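Local coordinates for protein 2-c-methyl-d-erythritol 4-phosphate cytidylyltransferase (Streptococcus pneumoniae, PDB 2VSI) that catalyses the transfer of the cytidylyl group of CTP to D-ribitol 5-phosphate, yielding CDP-L-ribitol and diphosphate, at residues I7-T12 / I50-H55; D85-I90 / T195-I200; V110-V115 / Q169-F174; S114-I119 / N217-T222. All coordinates share one frame; numbering follows the deposited sequence. Where two conformers were deposited one is given.

Contact 1: residues I7-T12 / I50-H55; sequences ILAGGT and IVVGVH. With CDF (4-amino-1-{5-O-[(R)-hydroxy(phosphonooxy)phosphoryl]-alpha-D-arabinofuranosyl}pyrimidin-2(1H)-one), chain D.
Ile7 bonds to two residues of strand 50-54, as expected of parallel neighbours in the central mixed sheet of this GT-A-type nucleotidyltransferase fold. Ile7 N donates to Val51 O (2.9 Å, nearly straight at 166°), and Ile7 O accepts from Gly53 N at 2.8 Å. One step on, Ala9 N reaches Gly53 O at 2.8 Å, the N coming from 37° above the carbonyl plane. Gly10 N also lies near Gly53 O, but at a poor angle, and no hydrogen bond forms. Further along, the Gly10-Gly11 loop runs so close to strand 50-54 that Gly10 CA sits 3.7 Å from Val54 CA.

The face carrying Ile7 and Val52 is apolar. Ile7 and Ile50 lie side by side, and the Ala9 methyl touches both Val52 CG1 and Val54 CG1. Helix 33-43 covers this face through Phe41 and Ile38. Leu8 points to the other face, against helix 86-100, while its backbone bonds to His112 of strand 108-113 and to Ser114 just after it.

Leu8 to Gly11 belong to the CTP-binding site. Leu8 O accepts from the sugar hydroxyl CDF O3' at 2.5 Å, and the cytosine lies along the glycine loop. His55 CG stands anti to its backbone N (chi1 -174°), which turns the ring toward the loop; His55 ND1 is taken by Asp57 N, and Gly11 CA approaches the ring edge near its plane, 4.1 Å from His55 CD2.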
# COMPACT_ATOMS: atom_id res chain seq x y z
N ILE B 7 -13.91 10.60 16.14
CA ILE B 7 -13.48 11.00 14.79
C ILE B 7 -12.29 11.96 14.81
O ILE B 7 -12.42 13.14 15.14
CB ILE B 7 -14.64 11.62 13.97
CG1 ILE B 7 -15.89 10.73 14.01
CG2 ILE B 7 -14.20 11.84 12.53
CD1 ILE B 7 -15.74 9.41 13.28
N LEU B 8 -11.13 11.42 14.46
CA LEU B 8 -9.91 12.19 14.40
C LEU B 8 -9.95 13.07 13.17
O LEU B 8 -9.83 12.58 12.03
CB LEU B 8 -8.69 11.27 14.38
CG LEU B 8 -8.31 10.50 15.66
CD1 LEU B 8 -8.17 11.44 16.85
CD2 LEU B 8 -9.30 9.39 15.96
N ALA B 9 -10.15 14.37 13.40
CA ALA B 9 -10.57 15.29 12.34
C ALA B 9 -9.94 16.68 12.42
O ALA B 9 -10.60 17.67 12.10
CB ALA B 9 -12.09 15.40 12.35
N GLY B 10 -8.67 16.77 12.82
CA GLY B 10 -8.04 18.08 12.89
C GLY B 10 -6.58 18.18 13.30
O GLY B 10 -6.14 17.53 14.25
N GLY B 11 -5.85 19.03 12.58
CA GLY B 11 -4.43 19.30 12.84
C GLY B 11 -3.75 19.95 11.65
O GLY B 11 -4.21 19.81 10.50
N THR B 12 -2.67 20.69 11.92
CA THR B 12 -1.81 21.24 10.86
C THR B 12 -0.34 20.85 11.08
O THR B 12 -0.01 20.14 12.03
CB THR B 12 -1.97 22.79 10.72
OG1 THR B 12 -1.95 23.41 12.02
CG2 THR B 12 -3.27 23.14 10.01
N ILE B 50 -21.24 10.87 19.05
CA ILE B 50 -20.14 10.87 18.10
C ILE B 50 -19.28 12.10 18.34
O ILE B 50 -19.66 13.22 18.00
CB ILE B 50 -20.63 10.81 16.64
CG1 ILE B 50 -21.57 9.61 16.44
CG2 ILE B 50 -19.44 10.74 15.69
CD1 ILE B 50 -22.42 9.67 15.18
N VAL B 51 -18.12 11.86 18.94
CA VAL B 51 -17.22 12.92 19.36
C VAL B 51 -16.19 13.19 18.26
O VAL B 51 -15.43 12.30 17.88
CB VAL B 51 -16.52 12.56 20.70
CG1 VAL B 51 -15.74 13.75 21.24
CG2 VAL B 51 -17.55 12.10 21.72
N VAL B 52 -16.19 14.42 17.75
CA VAL B 52 -15.30 14.81 16.64
C VAL B 52 -14.16 15.70 17.14
O VAL B 52 -14.39 16.68 17.86
CB VAL B 52 -16.09 15.51 15.51
CG1 VAL B 52 -15.19 15.86 14.36
CG2 VAL B 52 -17.23 14.62 15.03
N GLY B 53 -12.93 15.35 16.77
CA GLY B 53 -11.74 16.04 17.24
C GLY B 53 -11.05 16.87 16.17
O GLY B 53 -10.22 16.35 15.42
N VAL B 54 -11.40 18.15 16.11
CA VAL B 54 -10.88 19.08 15.10
C VAL B 54 -9.83 20.03 15.68
O VAL B 54 -9.68 20.15 16.90
CB VAL B 54 -12.01 19.90 14.45
CG1 VAL B 54 -12.98 18.99 13.73
CG2 VAL B 54 -12.74 20.72 15.50
N HIS B 55 -9.11 20.72 14.80
CA HIS B 55 -8.12 21.73 15.19
C HIS B 55 -8.82 22.84 15.97
O HIS B 55 -10.03 23.06 15.81
CB HIS B 55 -7.43 22.28 13.95
CG HIS B 55 -6.31 23.23 14.23
ND1 HIS B 55 -6.48 24.60 14.31
CD2 HIS B 55 -4.98 23.02 14.42
CE1 HIS B 55 -5.33 25.18 14.55
NE2 HIS B 55 -4.40 24.24 14.62
O3B CDF D . -2.11 10.61 9.72
PB CDF D . -1.71 11.82 8.90
O1B CDF D . -0.38 11.69 8.21
O2B CDF D . -1.92 13.14 9.61
O3A CDF D . -2.77 11.83 7.68
PA CDF D . -4.30 12.30 7.87
O1A CDF D . -4.30 13.76 8.27
O2A CDF D . -5.06 11.89 6.63
O5' CDF D . -4.79 11.40 9.11
C5' CDF D . -6.18 11.11 9.33
C4' CDF D . -6.77 11.98 10.45
O4' CDF D . -5.80 12.25 11.47
C3' CDF D . -7.25 13.31 9.90
O3' CDF D . -8.67 13.39 9.94
C2' CDF D . -6.60 14.37 10.78
O2' CDF D . -6.15 15.47 9.99
C1' CDF D . -5.42 13.63 11.40
N1 CDF D . -4.99 14.18 12.69
C2 CDF D . -5.76 14.06 13.88
O2 CDF D . -6.85 13.46 13.89
N3 CDF D . -5.30 14.60 15.03
C4 CDF D . -4.12 15.26 15.07
N4 CDF D . -3.67 15.79 16.22
C6 CDF D . -3.82 14.83 12.72
C5 CDF D . -3.35 15.39 13.91

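Contact 2: residues D85-I90 / T195-I200; sequences DRNTSI and TDACKI. With CDF (4-amino-1-{5-O-[(R)-hydroxy(phosphonooxy)phosphoryl]-alpha-D-arabinofuranosyl}pyrimidin-2(1H)-one), chain D.
The first turn of helix 86-100, which forms one wall of the cytosine pocket, packs here against the chain leading into helix 197-203, with Asn87 facing Thr195 and Ile200. Thr195 O lies close to the Asn87 amide, nearly equidistant from Asn87 OD1 (3.0 Å) and Asn87 ND2 (3.1 Å). Neither pair is a hydrogen bond: OD1 is itself an acceptor, and the angle at ND2 is poor. CG of Asn87 lies anti to the carbonyl carbon (chi1 -73°), which carries the amide across to the second segment, where Ile200 approaches from the opposite direction, its CD1 3.4 Å from Asn87 ND2. Deeper in, Ile90 CD1 meets Ala197 CB at 3.9 Å, and Phe179 of helix 176-185 packs on Ile90. At the outer side the Thr195 and Asp85 side chains cross at about a right angle, Thr195 CG2 touching Asp85 OD1.

Asp85 is the N-cap residue of helix 86-100. Its OD2 accepts from Thr88 OG1 at 2.6 Å, met well above the carboxylate plane, and Thr88 OG1 also bonds to Tyr183. Arg86 bends at chi2 and chi3, running its CD past Thr195 O and its guanidinium to a salt bridge with Asp113.

Asp85 to Ser89 belong to the CTP-binding site. Ser89 OG, one turn into the helix, accepts from the exocyclic amine CDF N4 at 2.7 Å and also bonds to Gly83 N. An acceptor placed at the base's amino group is consistent with recognition of cytosine, whereas Thr195 to Ile200 meet this turn mainly through van der Waals contacts.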
# COMPACT_ATOMS: atom_id res chain seq x y z
N ASP B 85 -0.67 15.33 17.85
CA ASP B 85 -0.75 14.10 17.06
C ASP B 85 -2.03 13.34 17.42
O ASP B 85 -2.64 13.63 18.45
CB ASP B 85 0.48 13.21 17.29
CG ASP B 85 0.86 13.10 18.76
OD1 ASP B 85 0.83 11.97 19.30
OD2 ASP B 85 1.18 14.14 19.37
N ARG B 86 -2.43 12.39 16.58
CA ARG B 86 -3.71 11.68 16.76
C ARG B 86 -3.85 10.97 18.11
O ARG B 86 -4.96 10.81 18.61
CB ARG B 86 -4.02 10.71 15.61
CG ARG B 86 -2.84 9.92 15.04
CD ARG B 86 -3.19 8.45 14.76
NE ARG B 86 -4.63 8.18 14.74
CZ ARG B 86 -5.36 7.93 13.65
NH1 ARG B 86 -4.79 7.89 12.45
NH2 ARG B 86 -6.66 7.71 13.77
N ASN B 87 -2.73 10.56 18.70
CA ASN B 87 -2.74 10.00 20.04
C ASN B 87 -3.11 11.04 21.10
O ASN B 87 -3.92 10.77 21.99
CB ASN B 87 -1.39 9.35 20.36
CG ASN B 87 -1.19 8.04 19.62
OD1 ASN B 87 -2.06 7.59 18.87
ND2 ASN B 87 -0.03 7.42 19.82
N THR B 88 -2.53 12.23 20.98
CA THR B 88 -2.88 13.35 21.86
C THR B 88 -4.35 13.71 21.65
O THR B 88 -5.03 14.11 22.59
CB THR B 88 -1.99 14.58 21.61
OG1 THR B 88 -0.67 14.16 21.25
CG2 THR B 88 -1.90 15.45 22.86
N SER B 89 -4.82 13.54 20.42
CA SER B 89 -6.22 13.77 20.06
C SER B 89 -7.15 12.73 20.68
O SER B 89 -8.17 13.09 21.27
CB SER B 89 -6.39 13.81 18.55
OG SER B 89 -5.50 14.73 17.95
N ILE B 90 -6.81 11.45 20.55
CA ILE B 90 -7.59 10.39 21.19
C ILE B 90 -7.68 10.66 22.70
O ILE B 90 -8.75 10.48 23.30
CB ILE B 90 -7.01 8.97 20.90
CG1 ILE B 90 -6.96 8.71 19.40
CG2 ILE B 90 -7.87 7.90 21.56
CD1 ILE B 90 -6.06 7.54 19.00
N THR B 195 3.58 6.73 17.06
CA THR B 195 2.43 7.63 16.94
C THR B 195 1.09 6.96 16.59
O THR B 195 0.04 7.61 16.70
CB THR B 195 2.72 8.83 15.98
OG1 THR B 195 3.74 8.47 15.04
CG2 THR B 195 3.19 10.04 16.77
N ASP B 196 1.12 5.69 16.19
CA ASP B 196 -0.12 4.93 15.94
C ASP B 196 -0.64 4.31 17.24
O ASP B 196 0.16 3.88 18.08
CB ASP B 196 0.08 3.86 14.85
CG ASP B 196 -1.08 2.87 14.76
OD1 ASP B 196 -0.81 1.66 14.60
OD2 ASP B 196 -2.26 3.29 14.83
N ALA B 197 -1.96 4.25 17.38
CA ALA B 197 -2.62 3.83 18.62
C ALA B 197 -2.51 2.33 18.90
O ALA B 197 -2.30 1.93 20.05
CB ALA B 197 -4.08 4.26 18.62
N CYS B 198 -2.66 1.52 17.86
CA CYS B 198 -2.54 0.06 17.99
C CYS B 198 -1.11 -0.38 18.28
O CYS B 198 -0.90 -1.44 18.87
CB CYS B 198 -3.05 -0.63 16.73
SG CYS B 198 -4.84 -0.54 16.56
N LYS B 199 -0.14 0.44 17.87
CA LYS B 199 1.27 0.16 18.12
C LYS B 199 1.59 0.20 19.61
O LYS B 199 2.54 -0.45 20.07
CB LYS B 199 2.16 1.14 17.34
CG LYS B 199 3.58 0.65 17.07
CD LYS B 199 4.33 1.62 16.16
CE LYS B 199 5.82 1.28 16.08
NZ LYS B 199 6.10 0.05 15.29
N ILE B 200 0.79 0.95 20.37
CA ILE B 200 0.94 1.05 21.83
C ILE B 200 0.51 -0.24 22.52
O ILE B 200 1.23 -0.77 23.37
CB ILE B 200 0.15 2.26 22.42
CG1 ILE B 200 0.53 3.56 21.70
CG2 ILE B 200 0.40 2.39 23.92
CD1 ILE B 200 -0.52 4.64 21.78
O3B CDF D . -2.11 10.61 9.72
PB CDF D . -1.71 11.82 8.90
O1B CDF D . -0.38 11.69 8.21
O2B CDF D . -1.92 13.14 9.61
O3A CDF D . -2.77 11.83 7.68
PA CDF D . -4.30 12.30 7.87
O1A CDF D . -4.30 13.76 8.27
O2A CDF D . -5.06 11.89 6.63
O5' CDF D . -4.79 11.40 9.11
C5' CDF D . -6.18 11.11 9.33
C4' CDF D . -6.77 11.98 10.45
O4' CDF D . -5.80 12.25 11.47
C3' CDF D . -7.25 13.31 9.90
O3' CDF D . -8.67 13.39 9.94
C2' CDF D . -6.60 14.37 10.78
O2' CDF D . -6.15 15.47 9.99
C1' CDF D . -5.42 13.63 11.40
N1 CDF D . -4.99 14.18 12.69
C2 CDF D . -5.76 14.06 13.88
O2 CDF D . -6.85 13.46 13.89
N3 CDF D . -5.30 14.60 15.03
C4 CDF D . -4.12 15.26 15.07
N4 CDF D . -3.67 15.79 16.22
C6 CDF D . -3.82 14.83 12.72
C5 CDF D . -3.35 15.39 13.91

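Contact 3: residues V110-V115 / Q169-F174; sequences VTHDSV and QTPQTF. With CDF (4-amino-1-{5-O-[(R)-hydroxy(phosphonooxy)phosphoryl]-alpha-D-arabinofuranosyl}pyrimidin-2(1H)-one), chain D.
Gln172 O is gripped twice by Thr111, once by its backbone N at 3.0 Å and once by its hydroxyl OG1 at 2.5 Å. The return bond, Gln172 N to Thr111 O at 3.0 Å, completes a hydrogen-bonded pair of antiparallel strands, 108-113 and 165-175, at the centre of the main sheet. OG1 of Thr111 sits between the backbone N and the carbonyl carbon (chi1 77°), folded toward its own strand partner; this turns the CG2 methyl to the Phe174 ring, 3.5 Å from Phe174 CZ. On the face carrying Val110 and Thr173, Val110 CG1 lies against Pro171 CB, and Thr173 OG1 turns its polar bond to Asn127 of helix 121-131.

The second strand turns a corner at Thr170, just before the cis peptide bond preceding Pro171. There Thr170 OG1 accepts from Asp113 N at 3.0 Å (161°) and lies 2.8 Å from His112 ND1. Pro171 N lies at the edge of the His112 ring, in its plane, while His112 NE2 bonds to Arg116 O.

Asp113 packs its carboxylate on the Thr170 methyl, with Asp113 OD2 3.4 Å from Thr170 CG2. That OD2 forms a salt bridge with Arg116, the other oxygen being turned to Arg86. Asp113 OD1 lies 3.3 Å from CDF C5', beside the link between sugar and phosphate, and the next residue, Ser114, belongs to the CTP-binding site. The chemistry thus changes along the strand, from hydroxyl-reinforced backbone pairing to a buried acid whose orientation is probably fixed by its two arginine partners, beside the nucleotide.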
# COMPACT_ATOMS: atom_id res chain seq x y z
N VAL B 110 -14.72 3.85 19.16
CA VAL B 110 -14.40 3.48 17.79
C VAL B 110 -13.76 4.68 17.10
O VAL B 110 -14.45 5.55 16.55
CB VAL B 110 -15.65 3.00 17.01
CG1 VAL B 110 -15.27 2.59 15.59
CG2 VAL B 110 -16.31 1.84 17.74
N THR B 111 -12.43 4.72 17.14
CA THR B 111 -11.67 5.81 16.53
C THR B 111 -11.64 5.63 15.01
O THR B 111 -11.58 4.51 14.52
CB THR B 111 -10.22 5.88 17.08
OG1 THR B 111 -9.41 4.85 16.48
CG2 THR B 111 -10.19 5.71 18.58
N HIS B 112 -11.66 6.74 14.28
CA HIS B 112 -11.72 6.68 12.82
C HIS B 112 -11.25 7.97 12.14
O HIS B 112 -11.61 9.06 12.57
CB HIS B 112 -13.15 6.33 12.39
CG HIS B 112 -13.29 6.01 10.93
ND1 HIS B 112 -12.88 4.81 10.40
CD2 HIS B 112 -13.79 6.73 9.91
CE1 HIS B 112 -13.12 4.80 9.10
NE2 HIS B 112 -13.67 5.96 8.78
N ASP B 113 -10.45 7.84 11.09
CA ASP B 113 -10.04 8.99 10.29
C ASP B 113 -11.24 9.67 9.64
O ASP B 113 -12.04 9.02 8.96
CB ASP B 113 -9.07 8.56 9.18
CG ASP B 113 -7.75 8.06 9.71
OD1 ASP B 113 -7.39 8.39 10.86
OD2 ASP B 113 -7.07 7.33 8.97
N SER B 114 -11.36 10.98 9.84
CA SER B 114 -12.39 11.79 9.17
C SER B 114 -12.26 11.77 7.64
O SER B 114 -13.25 11.96 6.94
CB SER B 114 -12.34 13.24 9.65
OG SER B 114 -11.17 13.90 9.19
N VAL B 115 -11.04 11.55 7.15
CA VAL B 115 -10.73 11.48 5.71
C VAL B 115 -10.89 10.08 5.12
O VAL B 115 -10.35 9.77 4.06
CB VAL B 115 -9.29 11.99 5.39
CG1 VAL B 115 -9.18 13.51 5.60
CG2 VAL B 115 -8.23 11.24 6.20
N GLN B 169 -5.56 0.51 8.49
CA GLN B 169 -6.63 1.44 8.17
C GLN B 169 -7.19 1.98 9.47
O GLN B 169 -6.52 1.95 10.50
CB GLN B 169 -7.73 0.74 7.36
CG GLN B 169 -7.31 0.30 5.96
CD GLN B 169 -8.46 -0.23 5.13
OE1 GLN B 169 -9.60 -0.30 5.60
NE2 GLN B 169 -8.18 -0.60 3.89
N THR B 170 -8.40 2.53 9.41
CA THR B 170 -9.24 2.75 10.58
C THR B 170 -10.62 2.26 10.13
O THR B 170 -10.88 2.22 8.93
CB THR B 170 -9.30 4.23 11.04
OG1 THR B 170 -10.08 5.01 10.12
CG2 THR B 170 -7.90 4.84 11.19
N PRO B 171 -11.52 1.92 11.08
CA PRO B 171 -11.49 2.00 12.55
C PRO B 171 -10.34 1.31 13.28
O PRO B 171 -9.83 0.26 12.86
CB PRO B 171 -12.81 1.36 12.97
CG PRO B 171 -13.69 1.54 11.83
CD PRO B 171 -12.82 1.38 10.63
N GLN B 172 -9.96 1.95 14.39
CA GLN B 172 -9.18 1.32 15.45
C GLN B 172 -10.00 1.48 16.73
O GLN B 172 -10.37 2.60 17.09
CB GLN B 172 -7.80 1.98 15.59
CG GLN B 172 -6.94 1.91 14.34
CD GLN B 172 -5.53 2.42 14.56
OE1 GLN B 172 -5.31 3.35 15.34
NE2 GLN B 172 -4.56 1.81 13.88
N THR B 173 -10.31 0.37 17.39
CA THR B 173 -11.26 0.38 18.50
C THR B 173 -10.66 -0.15 19.80
O THR B 173 -9.84 -1.08 19.78
CB THR B 173 -12.53 -0.40 18.14
OG1 THR B 173 -13.14 0.22 17.00
CG2 THR B 173 -13.53 -0.43 19.29
N PHE B 174 -11.08 0.44 20.92
CA PHE B 174 -10.62 0.06 22.25
C PHE B 174 -11.43 0.70 23.38
O PHE B 174 -12.24 1.59 23.16
CB PHE B 174 -9.13 0.41 22.44
CG PHE B 174 -8.75 1.77 21.90
CD1 PHE B 174 -9.06 2.92 22.61
CD2 PHE B 174 -8.05 1.88 20.71
CE1 PHE B 174 -8.70 4.17 22.12
CE2 PHE B 174 -7.67 3.12 20.22
CZ PHE B 174 -8.00 4.26 20.92
O3B CDF D . -2.11 10.61 9.72
PB CDF D . -1.71 11.82 8.90
O1B CDF D . -0.38 11.69 8.21
O2B CDF D . -1.92 13.14 9.61
O3A CDF D . -2.77 11.83 7.68
PA CDF D . -4.30 12.30 7.87
O1A CDF D . -4.30 13.76 8.27
O2A CDF D . -5.06 11.89 6.63
O5' CDF D . -4.79 11.40 9.11
C5' CDF D . -6.18 11.11 9.33
C4' CDF D . -6.77 11.98 10.45
O4' CDF D . -5.80 12.25 11.47
C3' CDF D . -7.25 13.31 9.90
O3' CDF D . -8.67 13.39 9.94
C2' CDF D . -6.60 14.37 10.78
O2' CDF D . -6.15 15.47 9.99
C1' CDF D . -5.42 13.63 11.40
N1 CDF D . -4.99 14.18 12.69
C2 CDF D . -5.76 14.06 13.88
O2 CDF D . -6.85 13.46 13.89
N3 CDF D . -5.30 14.60 15.03
C4 CDF D . -4.12 15.26 15.07
N4 CDF D . -3.67 15.79 16.22
C6 CDF D . -3.82 14.83 12.72
C5 CDF D . -3.35 15.39 13.91

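Contact 4: residues S114-I119 / N217-T222; sequences SVRPFI and NLKITT. With CDF (4-amino-1-{5-O-[(R)-hydroxy(phosphonooxy)phosphoryl]-alpha-D-arabinofuranosyl}pyrimidin-2(1H)-one), chain D.
Arg116 lays its flat guanidinium on the stem of Lys219: Lys219 CB stands 3.6 Å above the centre of the plane, and Lys219 CG comes within 3.5 Å of Arg116 NH1. Asn217 O meets the same group at its edge. Arg116 and Lys219 belong to loops, one following strand 108-113 and the other leading into helix 223-232, that meet beside the phosphate end of the nucleotide site.

The one backbone bond between the loops, Ile220 N to Val115 O at 2.8 Å, is almost straight (169°) and lies in the carbonyl plane. Round it the bumps interlock. Val115 CB and CG1 sit against Ile220 O, the Ile220 CD1 tip presses on the Pro117 ring 3.8 Å from Pro117 CG, and the Phe118 ring lies obliquely by Leu218 CB, with helix 223-232 beyond it. Arg116 CA and CG lie against Leu218 O, the CA in a CA-H...O contact. The Asn217 and Arg116 side chains cross at about a right angle, amide and guanidinium planes 69° apart, and Asn217 ND2 is held by Gln169 and Thr170 O.

CG anti to the backbone N (chi1 -165°) and an extended chain beyond it take the Lys219 amine along Arg116 to the ligand. Lys219 NZ makes a weak hydrogen bond to CDF O3B, 3.4 Å away. With Asp113 as the partner of Arg116, the two neighbouring cations have separate anionic partners, an arrangement consistent with a pocket edge suited to the diphosphate.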
# COMPACT_ATOMS: atom_id res chain seq x y z
N SER B 114 -11.36 10.98 9.84
CA SER B 114 -12.39 11.79 9.17
C SER B 114 -12.26 11.77 7.64
O SER B 114 -13.25 11.96 6.94
CB SER B 114 -12.34 13.24 9.65
OG SER B 114 -11.17 13.90 9.19
N VAL B 115 -11.04 11.55 7.15
CA VAL B 115 -10.73 11.48 5.71
C VAL B 115 -10.89 10.08 5.12
O VAL B 115 -10.35 9.77 4.06
CB VAL B 115 -9.29 11.99 5.39
CG1 VAL B 115 -9.18 13.51 5.60
CG2 VAL B 115 -8.23 11.24 6.20
N ARG B 116 -11.62 9.23 5.84
CA ARG B 116 -12.00 7.89 5.38
C ARG B 116 -13.52 7.79 5.40
O ARG B 116 -14.08 7.19 6.33
CB ARG B 116 -11.38 6.82 6.28
CG ARG B 116 -9.92 6.49 5.97
CD ARG B 116 -9.44 5.32 6.79
NE ARG B 116 -8.42 4.53 6.08
CZ ARG B 116 -7.10 4.65 6.26
NH1 ARG B 116 -6.60 5.54 7.11
NH2 ARG B 116 -6.27 3.87 5.58
N PRO B 117 -14.19 8.41 4.41
CA PRO B 117 -15.65 8.48 4.40
C PRO B 117 -16.35 7.25 3.82
O PRO B 117 -17.58 7.15 3.89
CB PRO B 117 -15.93 9.70 3.53
CG PRO B 117 -14.81 9.72 2.56
CD PRO B 117 -13.61 9.09 3.24
N PHE B 118 -15.58 6.31 3.27
CA PHE B 118 -16.14 5.10 2.64
C PHE B 118 -16.15 3.89 3.57
O PHE B 118 -16.01 2.75 3.14
CB PHE B 118 -15.43 4.79 1.31
CG PHE B 118 -15.52 5.91 0.31
CD1 PHE B 118 -16.69 6.12 -0.42
CD2 PHE B 118 -14.44 6.77 0.11
CE1 PHE B 118 -16.78 7.16 -1.34
CE2 PHE B 118 -14.52 7.81 -0.81
CZ PHE B 118 -15.70 8.01 -1.53
N ILE B 119 -16.31 4.17 4.85
CA ILE B 119 -16.46 3.13 5.84
C ILE B 119 -17.91 2.63 5.78
O ILE B 119 -18.83 3.43 5.65
CB ILE B 119 -16.07 3.67 7.24
CG1 ILE B 119 -16.37 2.65 8.35
CG2 ILE B 119 -16.72 5.04 7.51
CD1 ILE B 119 -15.88 3.08 9.71
N ASN B 217 -12.00 1.55 1.18
CA ASN B 217 -11.91 2.42 2.36
C ASN B 217 -10.74 3.40 2.27
O ASN B 217 -9.79 3.35 3.07
CB ASN B 217 -11.83 1.58 3.65
CG ASN B 217 -12.04 2.41 4.91
OD1 ASN B 217 -12.50 3.55 4.86
ND2 ASN B 217 -11.70 1.83 6.06
N LEU B 218 -10.84 4.30 1.29
CA LEU B 218 -9.78 5.23 0.90
C LEU B 218 -9.47 6.28 1.96
O LEU B 218 -10.38 6.76 2.65
CB LEU B 218 -10.18 5.92 -0.42
CG LEU B 218 -9.35 7.05 -1.06
CD1 LEU B 218 -8.04 6.54 -1.65
CD2 LEU B 218 -10.17 7.73 -2.13
N LYS B 219 -8.19 6.62 2.08
CA LYS B 219 -7.78 7.71 2.95
C LYS B 219 -7.45 8.94 2.10
O LYS B 219 -6.40 8.99 1.43
CB LYS B 219 -6.58 7.31 3.80
CG LYS B 219 -6.32 8.24 4.96
CD LYS B 219 -4.90 8.10 5.49
CE LYS B 219 -4.79 8.64 6.92
NZ LYS B 219 -3.46 8.37 7.53
N ILE B 220 -8.35 9.93 2.12
CA ILE B 220 -8.20 11.14 1.29
C ILE B 220 -7.10 12.07 1.83
O ILE B 220 -7.31 12.83 2.79
CB ILE B 220 -9.55 11.87 1.10
CG1 ILE B 220 -10.56 10.93 0.42
CG2 ILE B 220 -9.38 13.15 0.29
CD1 ILE B 220 -12.01 11.33 0.59
N THR B 221 -5.92 12.00 1.21
CA THR B 221 -4.75 12.78 1.62
C THR B 221 -4.23 13.68 0.50
O THR B 221 -3.94 14.85 0.72
CB THR B 221 -3.62 11.87 2.16
OG1 THR B 221 -4.06 11.19 3.34
CG2 THR B 221 -2.36 12.67 2.49
N THR B 222 -4.10 13.11 -0.70
CA THR B 222 -3.56 13.84 -1.85
C THR B 222 -4.68 14.38 -2.73
O THR B 222 -5.87 14.15 -2.47
CB THR B 222 -2.63 12.96 -2.71
OG1 THR B 222 -3.41 11.94 -3.36
CG2 THR B 222 -1.54 12.31 -1.86
O3B CDF D . -2.11 10.61 9.72
PB CDF D . -1.71 11.82 8.90
O1B CDF D . -0.38 11.69 8.21
O2B CDF D . -1.92 13.14 9.61
O3A CDF D . -2.77 11.83 7.68
PA CDF D . -4.30 12.30 7.87
O1A CDF D . -4.30 13.76 8.27
O2A CDF D . -5.06 11.89 6.63
O5' CDF D . -4.79 11.40 9.11
C5' CDF D . -6.18 11.11 9.33
C4' CDF D . -6.77 11.98 10.45
O4' CDF D . -5.80 12.25 11.47
C3' CDF D . -7.25 13.31 9.90
O3' CDF D . -8.67 13.39 9.94
C2' CDF D . -6.60 14.37 10.78
O2' CDF D . -6.15 15.47 9.99
C1' CDF D . -5.42 13.63 11.40
N1 CDF D . -4.99 14.18 12.69
C2 CDF D . -5.76 14.06 13.88
O2 CDF D . -6.85 13.46 13.89
N3 CDF D . -5.30 14.60 15.03
C4 CDF D . -4.12 15.26 15.07
N4 CDF D . -3.67 15.79 16.22
C6 CDF D . -3.82 14.83 12.72
C5 CDF D . -3.35 15.39 13.91

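In the fold
All four contacts border the bound nucleotide, but from different parts of the fold. Contacts 1 and 3 are buried strand pairings in one sheet, one parallel and one antiparallel; strands 3-8 and 108-113 are neighbours, so Leu8 N and Leu8 O bond to His112 and Ser114 and join the two ladders. Contact 2 is partly buried and mostly van der Waals, tied to contact 3 by Arg86 with Asp113 and Asp196 with Gln172. Contact 4, a buried loop pairing, starts from the same chain stretch as contact 3. Contacts 1 and 2 meet the base, contact 1 also the sugar; contact 3 lies beside the sugar and C5', and contact 4 meets the diphosphate.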